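Digeranylgeranylglycerophospholipid reductase (PDB 4OPC) reduces the double bonds of the geranylgeranyl chains of archaeal lipid precursors, using one bound FAD, to give the saturated lipids of the archaeal membrane. Local coordinates at residues Val52-Phe57 and Asn91-Glu96; Lys73-Lys78 and Asp199-Arg204; Glu176-Lys181 and Pro271-Leu276; Leu348-Arg353 and Asn443-Phe448. All coordinates share one frame; numbering follows the deposited sequence. Where two conformers were deposited one is given.

How the contacts relate
Contacts 1 and 2 share one mixed sheet. Its neighbouring strands 87-97 and 70-80 carry one segment of each, and Gly94 and Asn91 of contact 1 meet Ile74 and Tyr202 of contact 2. Backbone bonds do most of the work there, antiparallel at the sheet's border in contact 1 and parallel in contact 2. Contacts 3 and 4, with centres about 12 Å apart, form a second pair, joined by a salt bridge from Arg274 to Asp349. Contact 3, partly buried like contacts 1 and 2, links two irregular segments through a carboxylate and a guanidinium, whereas contact 4, a buried helix pair, meets through apolar groups and one arginine face.

Contact 1 (Val52-Phe57 and Asn91-Glu96); sequences VSKAHF and NGEGFE. With PGT ((1S)-2-{[{[(2R)-2,3-dihydroxypropyl]oxy}(hydroxy)phosphoryl]oxy}-1-[(palmitoyloxy)methyl]ethyl stearate), chain C.
Strand 51-53, an outermost strand of the eight-stranded mixed sheet, pairs antiparallel with strand 87-97 and leads directly into helix 54-60, which carries a lipid-binding histidine. Val52 and Phe95 form a hydrogen-bonded pair: Val52 N gives to Phe95 O at 3.0 Å, and Phe95 N returns a bond to Val52 O at 2.8 Å. Just beyond the pair, Lys54 N donates to Glu93 O. The backbones come close at Gly94, whose CA lies 4.0 Å from that of Ser53; a side chain on Gly94 would run into Val52 O. A water bridges this end, giving a hydrogen bond to Glu93 O, accepting one from Ala55 N and bonding with Ser53 OG.

Beside the strand pair the side chains pack as a small cluster. The edge of the Phe95 ring is turned toward the face of Phe57 in an offset edge-to-face pair, with planes at 68° and Phe57 CE1 3.7 Å from Phe95 CD2. Lys54 CG sits 3.8 Å from Phe95 CZ, and the lysine runs alongside Glu93 in the same direction, although its NZ forms its salt bridge with Asp58. With CG beside the backbone N (chi1 -72°), His56 turns to the bound phospholipid, and NE2 donates in the ring plane to O2P of PGT at 3.0 Å. Tyr341 and His298 also hydrogen-bond this lipid. Helix 302-322 lies against Val52, His56 and Phe57, while strand 70-80 flanks 87-97 on its other edge and touches Phe95 through Leu70 and Lys73.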
# COMPACT_ATOMS: atom_id res chain seq x y z
N VAL A 52 3.01 -6.98 -8.66
CA VAL A 52 3.08 -7.56 -7.32
C VAL A 52 4.17 -8.63 -7.26
O VAL A 52 4.27 -9.46 -8.16
CB VAL A 52 1.73 -8.19 -6.87
CG1 VAL A 52 1.79 -8.57 -5.38
CG2 VAL A 52 0.56 -7.25 -7.12
N SER A 53 4.95 -8.64 -6.19
CA SER A 53 6.00 -9.62 -6.00
C SER A 53 5.45 -11.04 -5.81
O SER A 53 4.45 -11.23 -5.13
CB SER A 53 6.83 -9.24 -4.77
OG SER A 53 7.73 -10.27 -4.39
N LYS A 54 6.11 -12.01 -6.42
CA LYS A 54 5.72 -13.41 -6.28
C LYS A 54 5.82 -13.87 -4.83
O LYS A 54 5.03 -14.69 -4.37
CB LYS A 54 6.58 -14.27 -7.19
CG LYS A 54 6.36 -15.77 -7.08
CD LYS A 54 7.27 -16.48 -8.07
CE LYS A 54 7.37 -17.98 -7.80
NZ LYS A 54 8.02 -18.30 -6.51
N ALA A 55 6.80 -13.32 -4.12
CA ALA A 55 7.07 -13.71 -2.73
C ALA A 55 5.85 -13.57 -1.83
O ALA A 55 5.68 -14.36 -0.91
CB ALA A 55 8.24 -12.91 -2.17
N HIS A 56 5.00 -12.58 -2.08
CA HIS A 56 3.81 -12.40 -1.25
C HIS A 56 2.86 -13.57 -1.38
O HIS A 56 2.30 -14.04 -0.40
CB HIS A 56 3.10 -11.09 -1.60
CG HIS A 56 3.84 -9.87 -1.14
ND1 HIS A 56 4.13 -9.64 0.19
CD2 HIS A 56 4.34 -8.82 -1.83
CE1 HIS A 56 4.78 -8.49 0.30
NE2 HIS A 56 4.92 -7.98 -0.91
N PHE A 57 2.67 -14.05 -2.61
CA PHE A 57 1.81 -15.19 -2.82
C PHE A 57 2.44 -16.42 -2.18
O PHE A 57 1.75 -17.23 -1.57
CB PHE A 57 1.54 -15.40 -4.31
CG PHE A 57 0.88 -14.23 -4.97
CD1 PHE A 57 1.65 -13.19 -5.49
CD2 PHE A 57 -0.49 -14.15 -5.06
CE1 PHE A 57 1.06 -12.11 -6.08
CE2 PHE A 57 -1.10 -13.05 -5.65
CZ PHE A 57 -0.32 -12.03 -6.16
N ASN A 91 16.95 -7.31 -9.40
CA ASN A 91 16.25 -8.51 -9.83
C ASN A 91 15.31 -9.04 -8.76
O ASN A 91 15.58 -8.92 -7.57
CB ASN A 91 17.25 -9.59 -10.24
CG ASN A 91 18.06 -9.19 -11.46
OD1 ASN A 91 17.51 -8.80 -12.48
ND2 ASN A 91 19.38 -9.28 -11.35
N GLY A 92 14.20 -9.62 -9.20
CA GLY A 92 13.19 -10.16 -8.30
C GLY A 92 11.97 -10.60 -9.08
O GLY A 92 11.54 -9.93 -10.02
N GLU A 93 11.39 -11.73 -8.69
CA GLU A 93 10.28 -12.30 -9.44
C GLU A 93 8.93 -11.73 -9.02
O GLU A 93 8.65 -11.56 -7.83
CB GLU A 93 10.29 -13.83 -9.33
CG GLU A 93 11.51 -14.45 -10.01
CD GLU A 93 11.51 -15.97 -10.03
OE1 GLU A 93 10.59 -16.58 -9.45
OE2 GLU A 93 12.44 -16.55 -10.63
N GLY A 94 8.11 -11.41 -10.01
CA GLY A 94 6.78 -10.89 -9.73
C GLY A 94 5.84 -11.05 -10.90
O GLY A 94 6.16 -11.69 -11.91
N PHE A 95 4.65 -10.49 -10.75
CA PHE A 95 3.60 -10.66 -11.73
C PHE A 95 3.05 -9.32 -12.13
O PHE A 95 2.87 -8.44 -11.28
CB PHE A 95 2.45 -11.48 -11.15
CG PHE A 95 2.85 -12.83 -10.61
CD1 PHE A 95 3.46 -13.76 -11.42
CD2 PHE A 95 2.57 -13.16 -9.30
CE1 PHE A 95 3.80 -15.00 -10.93
CE2 PHE A 95 2.91 -14.40 -8.80
CZ PHE A 95 3.53 -15.32 -9.61
N GLU A 96 2.80 -9.14 -13.42
CA GLU A 96 1.93 -8.07 -13.88
C GLU A 96 0.56 -8.70 -14.07
O GLU A 96 0.36 -9.53 -14.96
CB GLU A 96 2.46 -7.46 -15.19
CG GLU A 96 3.07 -6.09 -15.00
CD GLU A 96 2.07 -5.08 -14.51
OE1 GLU A 96 2.49 -4.16 -13.77
OE2 GLU A 96 0.88 -5.18 -14.85
C48 PGT C . 8.83 8.50 -3.37
C47 PGT C . 7.69 8.12 -2.44
C46 PGT C . 6.41 8.01 -3.24
C45 PGT C . 6.60 7.02 -4.37
C44 PGT C . 5.28 6.40 -4.78
C43 PGT C . 4.82 6.98 -6.10
C42 PGT C . 3.42 6.48 -6.38
C41 PGT C . 3.52 4.99 -6.63
C40 PGT C . 2.39 4.54 -7.54
C39 PGT C . 2.89 3.34 -8.30
C38 PGT C . 3.34 2.27 -7.33
C37 PGT C . 3.99 1.15 -8.10
C36 PGT C . 4.33 0.05 -7.13
C35 PGT C . 5.28 -0.95 -7.77
C34 PGT C . 5.55 -2.06 -6.78
C33 PGT C . 6.72 -2.91 -7.20
C32 PGT C . 6.49 -4.37 -6.86
C31 PGT C . 6.78 -4.69 -5.40
O31 PGT C . 5.91 -5.23 -4.75
O2 PGT C . 8.01 -4.35 -4.79
C2 PGT C . 8.96 -5.40 -4.63
C1 PGT C . 8.69 -6.27 -3.43
O3P PGT C . 7.42 -6.15 -2.82
P PGT C . 7.35 -5.64 -1.32
O1P PGT C . 8.36 -4.51 -1.25
O2P PGT C . 5.96 -5.13 -0.96
O4P PGT C . 7.76 -6.75 -0.26
C4 PGT C . 8.42 -7.95 -0.62
C5 PGT C . 8.79 -8.76 0.60
O5 PGT C . 8.19 -10.03 0.53
C6 PGT C . 8.32 -8.04 1.85
O6 PGT C . 7.22 -8.70 2.43
C3 PGT C . 10.36 -4.86 -4.39
O3 PGT C . 10.88 -4.15 -5.49
C11 PGT C . 11.72 -3.09 -5.09
O11 PGT C . 12.54 -3.26 -4.21
C12 PGT C . 11.59 -1.73 -5.75
C13 PGT C . 12.84 -0.91 -5.53
C14 PGT C . 12.66 0.45 -6.19
C15 PGT C . 12.24 1.47 -5.16
C16 PGT C . 12.19 2.85 -5.78
C17 PGT C . 12.98 3.81 -4.91
C18 PGT C . 13.23 5.11 -5.64
C19 PGT C . 14.26 5.93 -4.88
C20 PGT C . 15.64 5.30 -5.00
C21 PGT C . 16.60 6.30 -5.62
C22 PGT C . 18.00 6.10 -5.08
C23 PGT C . 18.76 7.40 -5.19
C24 PGT C . 20.05 7.32 -4.41
C25 PGT C . 20.14 8.48 -3.45
C26 PGT C . 20.40 7.97 -2.05
O HOH W 1 9.35 -12.47 -5.31

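Contact 2 (Lys73-Lys78 and Asp199-Arg204)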
# COMPACT_ATOMS: atom_id res chain seq x y z
N LYS A 73 5.10 -12.03 -16.88
CA LYS A 73 6.03 -12.40 -15.82
C LYS A 73 7.13 -11.36 -15.67
O LYS A 73 7.73 -10.94 -16.65
CB LYS A 73 6.63 -13.79 -16.10
CG LYS A 73 7.64 -14.26 -15.06
CD LYS A 73 7.00 -14.38 -13.68
CE LYS A 73 8.04 -14.59 -12.60
NZ LYS A 73 7.44 -14.55 -11.24
N ILE A 74 7.40 -10.96 -14.43
CA ILE A 74 8.39 -9.93 -14.14
C ILE A 74 9.63 -10.53 -13.48
O ILE A 74 9.52 -11.32 -12.54
CB ILE A 74 7.81 -8.85 -13.20
CG1 ILE A 74 6.59 -8.20 -13.85
CG2 ILE A 74 8.85 -7.81 -12.84
CD1 ILE A 74 6.88 -7.61 -15.22
N ASN A 75 10.81 -10.15 -13.98
CA ASN A 75 12.07 -10.65 -13.44
C ASN A 75 12.90 -9.59 -12.73
O ASN A 75 13.93 -9.90 -12.14
CB ASN A 75 12.89 -11.32 -14.54
CG ASN A 75 12.29 -12.63 -14.98
OD1 ASN A 75 11.79 -13.40 -14.16
ND2 ASN A 75 12.31 -12.89 -16.28
N GLY A 76 12.45 -8.34 -12.78
CA GLY A 76 13.16 -7.28 -12.09
C GLY A 76 12.69 -5.89 -12.43
O GLY A 76 11.68 -5.72 -13.12
N ILE A 77 13.43 -4.90 -11.95
CA ILE A 77 13.10 -3.50 -12.16
C ILE A 77 14.34 -2.75 -12.65
O ILE A 77 15.44 -2.97 -12.15
CB ILE A 77 12.62 -2.83 -10.86
CG1 ILE A 77 11.32 -3.49 -10.38
CG2 ILE A 77 12.40 -1.33 -11.06
CD1 ILE A 77 10.79 -2.91 -9.08
N LYS A 78 14.15 -1.88 -13.64
CA LYS A 78 15.19 -0.96 -14.06
C LYS A 78 14.83 0.42 -13.52
O LYS A 78 13.77 0.96 -13.85
CB LYS A 78 15.29 -0.92 -15.59
CG LYS A 78 15.61 -2.26 -16.25
CD LYS A 78 17.09 -2.56 -16.26
CE LYS A 78 17.37 -3.82 -17.06
NZ LYS A 78 18.83 -4.11 -17.13
N ASP A 199 13.27 -5.76 -23.25
CA ASP A 199 13.35 -6.35 -21.91
C ASP A 199 12.00 -6.27 -21.23
O ASP A 199 11.86 -5.70 -20.14
CB ASP A 199 14.41 -5.63 -21.08
CG ASP A 199 15.80 -5.82 -21.65
OD1 ASP A 199 16.11 -6.95 -22.09
OD2 ASP A 199 16.59 -4.85 -21.65
N HIS A 200 10.99 -6.83 -21.88
CA HIS A 200 9.62 -6.68 -21.41
C HIS A 200 9.34 -7.40 -20.08
O HIS A 200 8.28 -7.20 -19.49
CB HIS A 200 8.61 -7.11 -22.48
CG HIS A 200 8.41 -8.60 -22.57
ND1 HIS A 200 9.34 -9.44 -23.13
CD2 HIS A 200 7.38 -9.38 -22.17
CE1 HIS A 200 8.90 -10.68 -23.06
NE2 HIS A 200 7.71 -10.68 -22.49
N ASP A 201 10.29 -8.20 -19.61
CA ASP A 201 10.19 -8.80 -18.28
C ASP A 201 10.69 -7.89 -17.16
O ASP A 201 10.67 -8.27 -15.99
CB ASP A 201 10.87 -10.17 -18.22
CG ASP A 201 12.34 -10.13 -18.66
OD1 ASP A 201 12.72 -9.26 -19.47
OD2 ASP A 201 13.10 -11.01 -18.20
N TYR A 202 11.11 -6.67 -17.51
CA TYR A 202 11.54 -5.71 -16.50
C TYR A 202 10.62 -4.50 -16.43
O TYR A 202 10.31 -3.88 -17.46
CB TYR A 202 12.98 -5.26 -16.78
CG TYR A 202 14.00 -6.27 -16.32
CD1 TYR A 202 14.26 -7.41 -17.07
CD2 TYR A 202 14.68 -6.11 -15.12
CE1 TYR A 202 15.18 -8.36 -16.65
CE2 TYR A 202 15.60 -7.05 -14.68
CZ TYR A 202 15.84 -8.17 -15.45
OH TYR A 202 16.75 -9.10 -15.02
N LEU A 203 10.18 -4.17 -15.22
CA LEU A 203 9.49 -2.90 -14.99
C LEU A 203 10.48 -1.76 -15.12
O LEU A 203 11.68 -1.94 -14.88
CB LEU A 203 8.91 -2.87 -13.58
CG LEU A 203 8.01 -4.03 -13.19
CD1 LEU A 203 7.53 -3.82 -11.77
CD2 LEU A 203 6.83 -4.18 -14.16
N ARG A 204 9.98 -0.58 -15.49
CA ARG A 204 10.81 0.61 -15.52
C ARG A 204 10.25 1.65 -14.58
O ARG A 204 9.06 1.95 -14.61
CB ARG A 204 10.91 1.20 -16.93
CG ARG A 204 11.37 0.20 -17.98
CD ARG A 204 11.29 0.81 -19.38
NE ARG A 204 11.34 -0.23 -20.40
CZ ARG A 204 11.19 -0.01 -21.70
NH1 ARG A 204 10.97 1.23 -22.15
NH2 ARG A 204 11.25 -1.02 -22.56
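Tyr202 lays its ring against the backbone of Gly76, CD2 standing 3.4 Å from Gly76 C; a side chain on that glycine would strike the ring. Gly76 N and Asn75 C lie over one ring face, offset toward the rim, and Lys78 CE over the opposite face, so the ring is held between backbone and lysine chain. Asn75 donates twice to Asp201, from its backbone N to Asp201 O and from ND2 to OD2 at 2.8 Å, the latter using the anti lone pair with amide and carboxylate planes at 90°. The two strands run parallel: Leu203 N bonds Gly76 O at 3.0 Å, and Lys78 N bonds Leu203 O at 2.8 Å. They are strands 70-80 and 202-206, neighbours in the eight-stranded mixed sheet. On the face bearing Ile77 and Leu203, Ile74 CD1 meets Leu203 CD2 at 3.6 Å, the side chains crossing at about a right angle. Tyr202 OH hydrogen-bonds Asn91 OD1. A serine here would probably leave Asn91 OD1 without its partner and Gly76 and the Lys78 chain without the ring between them. Lys78 NZ is held by Thr89 OG1. Further out, Phe220 and Pro221 pack on Leu203, and Ile77 touches the bound phospholipid.

Contact 3 (Glu176-Lys181 and Pro271-Leu276); sequences EDLDDK and PTRRPL
Glu176-Lys181 and Pro271-Leu276 run as irregular chain with their backbones well apart, the nearest CA atoms being Glu176 and Leu276 at 6.8 Å, so side chains must span the gap. Near one end Asp179 OD1 accepts from Lys181 N in an Asx turn, and the same oxygen takes a salt bridge from Lys181 NZ.

The main bridge is ionic. Glu176, its CG anti to the backbone N (chi1 -178°) and its chain extended, presents a single oxygen to the guanidinium edge of Arg273: OE2 receives NH1 at 2.9 Å and NH2 at 3.0 Å. Both nitrogens reach that oxygen from the same face of the carboxylate, whose plane is turned 56° from the guanidinium. Arg273 is further held within its own segment, where NE donates to Arg274 O at 2.8 Å and NH1 to Pro275 O at 3.0 Å. These bonds would restrict rotation of the guanidinium. The Arg274 guanidinium lies over one face of that of Arg273, CZ to CZ 3.9 Å.

Both segments are loops beside strands of the mixed sheet, the first leading into strand 183-193 and the second leaving strand 261-271, and those strands are neighbours in the sheet.

Apolar contacts flank the ion pair. Leu178 CB packs on Arg273 CD, Leu178 CD1 lies 4.1 Å from Pro271 CB, and Leu276 CD2 lies 3.6 Å from Glu176 CB, the latter two side chains running in opposite senses. A water joins Asp179 N to Arg273 NH2. Outside the pair, Glu176 OE1 accepts from Tyr277 N, and Pro271 lies close to Asp289 of the FAD site.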
# COMPACT_ATOMS: atom_id res chain seq x y z
N GLU A 176 -7.90 7.55 13.05
CA GLU A 176 -6.72 8.35 12.67
C GLU A 176 -6.72 8.71 11.18
O GLU A 176 -6.95 7.86 10.32
CB GLU A 176 -5.44 7.58 13.02
CG GLU A 176 -4.15 8.34 12.71
CD GLU A 176 -2.90 7.46 12.72
OE1 GLU A 176 -2.96 6.26 13.09
OE2 GLU A 176 -1.84 7.99 12.35
N ASP A 177 -6.46 9.99 10.90
CA ASP A 177 -6.43 10.51 9.53
C ASP A 177 -4.96 10.61 9.11
O ASP A 177 -4.06 10.27 9.87
CB ASP A 177 -7.07 11.91 9.54
CG ASP A 177 -7.63 12.35 8.18
OD1 ASP A 177 -7.19 11.91 7.10
OD2 ASP A 177 -8.54 13.21 8.20
N LEU A 178 -4.70 11.08 7.90
CA LEU A 178 -3.31 11.29 7.52
C LEU A 178 -3.08 12.66 6.92
O LEU A 178 -4.00 13.28 6.39
CB LEU A 178 -2.79 10.21 6.56
CG LEU A 178 -3.14 10.31 5.08
CD1 LEU A 178 -2.44 9.21 4.33
CD2 LEU A 178 -4.64 10.23 4.91
N ASP A 179 -1.85 13.11 7.03
CA ASP A 179 -1.44 14.39 6.48
C ASP A 179 -1.49 14.31 4.96
O ASP A 179 -1.18 13.26 4.38
CB ASP A 179 -0.03 14.72 6.96
CG ASP A 179 0.36 16.15 6.65
OD1 ASP A 179 0.70 16.45 5.49
OD2 ASP A 179 0.33 16.98 7.59
N ASP A 180 -1.89 15.40 4.32
CA ASP A 180 -1.95 15.43 2.86
C ASP A 180 -0.61 15.09 2.20
O ASP A 180 -0.56 14.55 1.11
CB ASP A 180 -2.40 16.82 2.37
CG ASP A 180 -3.86 17.13 2.67
OD1 ASP A 180 -4.64 16.20 2.98
OD2 ASP A 180 -4.23 18.32 2.59
N LYS A 181 0.49 15.41 2.88
CA LYS A 181 1.81 15.12 2.34
C LYS A 181 2.23 13.67 2.54
O LYS A 181 3.31 13.27 2.08
CB LYS A 181 2.86 16.04 2.98
CG LYS A 181 2.73 17.51 2.55
CD LYS A 181 3.72 18.42 3.27
CE LYS A 181 3.34 18.58 4.74
NZ LYS A 181 1.90 18.96 4.90
N PRO A 271 -1.77 6.06 -0.04
CA PRO A 271 -1.02 6.50 1.15
C PRO A 271 0.45 6.09 1.08
O PRO A 271 0.78 5.09 0.46
CB PRO A 271 -1.73 5.77 2.30
CG PRO A 271 -2.35 4.55 1.65
CD PRO A 271 -2.69 4.95 0.23
N THR A 272 1.33 6.90 1.67
CA THR A 272 2.76 6.61 1.62
C THR A 272 3.40 6.83 2.98
O THR A 272 4.33 7.62 3.12
CB THR A 272 3.48 7.52 0.60
OG1 THR A 272 3.33 8.89 0.99
CG2 THR A 272 2.93 7.34 -0.82
N ARG A 273 2.93 6.13 3.99
CA ARG A 273 3.41 6.34 5.36
C ARG A 273 3.37 5.06 6.17
O ARG A 273 2.89 4.01 5.69
CB ARG A 273 2.56 7.41 6.07
CG ARG A 273 1.06 7.16 5.99
CD ARG A 273 0.35 7.88 7.15
NE ARG A 273 0.44 7.09 8.38
CZ ARG A 273 -0.14 7.43 9.53
NH1 ARG A 273 -0.08 6.61 10.58
NH2 ARG A 273 -0.80 8.58 9.63
N ARG A 274 3.87 5.13 7.40
CA ARG A 274 3.72 4.07 8.39
C ARG A 274 2.23 3.69 8.52
O ARG A 274 1.35 4.49 8.20
CB ARG A 274 4.26 4.56 9.73
CG ARG A 274 3.49 5.74 10.28
CD ARG A 274 4.38 6.70 11.08
NE ARG A 274 3.58 7.83 11.55
CZ ARG A 274 3.25 8.89 10.82
NH1 ARG A 274 3.65 8.99 9.55
NH2 ARG A 274 2.52 9.86 11.35
N PRO A 275 1.94 2.48 9.00
CA PRO A 275 0.51 2.11 9.09
C PRO A 275 -0.24 2.90 10.16
O PRO A 275 0.36 3.65 10.93
CB PRO A 275 0.54 0.62 9.44
CG PRO A 275 1.91 0.37 10.00
CD PRO A 275 2.84 1.39 9.40
N LEU A 276 -1.56 2.74 10.19
CA LEU A 276 -2.35 3.26 11.30
C LEU A 276 -1.68 2.85 12.61
O LEU A 276 -1.29 1.69 12.75
CB LEU A 276 -3.73 2.62 11.29
CG LEU A 276 -4.96 3.23 10.62
CD1 LEU A 276 -6.20 2.50 11.14
CD2 LEU A 276 -5.09 4.73 10.84
O HOH W 2 -0.16 11.24 8.44
O HOH W 3 4.10 11.24 -0.24

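Contact 4 (Leu348-Arg353 and Asn443-Phe448); sequences LDIFRR and NVLTEF
In one of its two conformers, Ile350 sets its CG2 methyl over the centre of the Phe448 ring, 3.7 Å from the centroid and 13° off the ring normal, a CH-pi contact, and its other branch, with CG1 beside the backbone N (chi1 -68°), carries CD1 to Leu445 CD2 at 3.6 Å. Arg353 CB meets the same ring at its edge, near its plane and 3.8 Å from Phe448 CE2. The Arg353 guanidinium offers a flat face to Leu445, whose CD2 sits over its centre, 3.9 Å from CZ, while the guanidinium and phenyl planes stand 65° apart. Arg353 grips Asp349 OD1 side-on with NE and NH2, each at 3.0 Å, which helps hold this orientation; Arg352 NH2 bonds the same oxygen. Arg353 NH1 turns to Asn449 OD1 on the partner helix. A methionine in place of Arg353 would probably leave Asp349 with one fewer charged mate, Asn449 OD1 without its donor and Leu445 CD2 without a flat surface beneath it. Helix 410-425 packs on both Ile350 and Phe448. Segments 348-353 and 443-448, of helices 332-357 and 434-452, run nearly parallel with their axes 11.2 Å apart, an apolar helix-helix seam bordered by a salt-bridge network.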
# COMPACT_ATOMS: atom_id res chain seq x y z
N LEU A 348 10.85 3.09 6.33
CA LEU A 348 10.76 3.62 4.97
C LEU A 348 10.00 4.94 4.90
O LEU A 348 10.20 5.72 3.97
CB LEU A 348 10.18 2.58 4.03
CG LEU A 348 11.11 1.39 3.82
CD1 LEU A 348 10.42 0.36 2.95
CD2 LEU A 348 12.46 1.81 3.21
N ASP A 349 9.15 5.21 5.89
CA ASP A 349 8.44 6.50 5.99
C ASP A 349 9.50 7.61 6.17
O ASP A 349 9.43 8.66 5.54
CB ASP A 349 7.42 6.40 7.14
CG ASP A 349 6.42 7.55 7.20
OD1 ASP A 349 6.59 8.59 6.51
OD2 ASP A 349 5.47 7.42 7.99
N ILE A 350 10.50 7.36 7.01
CA ILE A 350 11.63 8.27 7.19
C ILE A 350 12.42 8.42 5.89
O ILE A 350 12.71 9.53 5.42
CB ILE A 350 12.59 7.76 8.29
CG1 ILE A 350 11.92 7.84 9.67
CG2 ILE A 350 13.88 8.55 8.30
CD1 ILE A 350 11.70 9.25 10.17
N PHE A 351 12.77 7.28 5.28
CA PHE A 351 13.60 7.29 4.08
C PHE A 351 12.91 8.04 2.93
O PHE A 351 13.54 8.86 2.25
CB PHE A 351 13.99 5.85 3.71
CG PHE A 351 15.08 5.75 2.69
CD1 PHE A 351 16.23 6.53 2.77
CD2 PHE A 351 14.99 4.82 1.67
CE1 PHE A 351 17.23 6.41 1.82
CE2 PHE A 351 15.99 4.70 0.72
CZ PHE A 351 17.12 5.49 0.81
N ARG A 352 11.61 7.80 2.75
CA ARG A 352 10.82 8.52 1.75
C ARG A 352 10.93 10.04 1.88
O ARG A 352 11.05 10.74 0.87
CB ARG A 352 9.34 8.11 1.85
CG ARG A 352 8.38 9.20 1.37
CD ARG A 352 6.93 8.91 1.64
NE ARG A 352 6.49 9.19 3.00
CZ ARG A 352 5.91 10.33 3.38
NH1 ARG A 352 5.72 11.29 2.50
NH2 ARG A 352 5.48 10.48 4.62
N ARG A 353 10.85 10.54 3.10
CA ARG A 353 10.87 11.98 3.34
C ARG A 353 12.17 12.58 2.85
O ARG A 353 12.21 13.65 2.24
CB ARG A 353 10.66 12.26 4.82
CG ARG A 353 9.26 11.94 5.30
CD ARG A 353 9.22 11.79 6.81
NE ARG A 353 7.97 11.13 7.18
CZ ARG A 353 7.00 11.68 7.90
NH1 ARG A 353 7.13 12.91 8.40
NH2 ARG A 353 5.90 11.00 8.15
N ASN A 443 7.36 12.19 17.96
CA ASN A 443 8.54 13.01 18.25
C ASN A 443 9.71 12.72 17.31
O ASN A 443 10.39 13.64 16.85
CB ASN A 443 8.96 12.89 19.72
CG ASN A 443 7.98 13.54 20.67
OD1 ASN A 443 7.13 14.34 20.25
ND2 ASN A 443 8.08 13.22 21.95
N VAL A 444 9.95 11.45 17.02
CA VAL A 444 11.01 11.07 16.09
C VAL A 444 10.75 11.70 14.73
O VAL A 444 11.65 12.26 14.10
CB VAL A 444 11.13 9.54 15.95
CG1 VAL A 444 12.03 9.16 14.78
CG2 VAL A 444 11.62 8.92 17.25
N LEU A 445 9.50 11.63 14.27
CA LEU A 445 9.14 12.20 12.98
C LEU A 445 9.24 13.73 12.96
O LEU A 445 9.77 14.29 12.00
CB LEU A 445 7.72 11.76 12.60
CG LEU A 445 7.58 10.27 12.35
CD1 LEU A 445 6.12 9.89 12.23
CD2 LEU A 445 8.32 9.86 11.09
N THR A 446 8.75 14.38 14.01
CA THR A 446 8.84 15.84 14.12
C THR A 446 10.29 16.30 14.06
O THR A 446 10.63 17.23 13.31
CB THR A 446 8.21 16.34 15.44
OG1 THR A 446 6.82 16.02 15.45
CG2 THR A 446 8.37 17.85 15.56
N GLU A 447 11.15 15.67 14.84
CA GLU A 447 12.57 16.01 14.85
C GLU A 447 13.21 15.73 13.49
O GLU A 447 14.04 16.51 13.02
CB GLU A 447 13.32 15.25 15.94
CG GLU A 447 12.91 15.59 17.35
CD GLU A 447 13.67 14.78 18.38
OE1 GLU A 447 14.89 14.58 18.19
OE2 GLU A 447 13.05 14.34 19.37
N PHE A 448 12.84 14.63 12.86
CA PHE A 448 13.40 14.31 11.56
C PHE A 448 13.00 15.33 10.50
O PHE A 448 13.83 15.79 9.73
CB PHE A 448 13.05 12.89 11.11
CG PHE A 448 13.66 12.54 9.78
CD1 PHE A 448 15.02 12.32 9.69
CD2 PHE A 448 12.90 12.51 8.63
CE1 PHE A 448 15.61 12.03 8.48
CE2 PHE A 448 13.48 12.23 7.41
CZ PHE A 448 14.83 11.99 7.33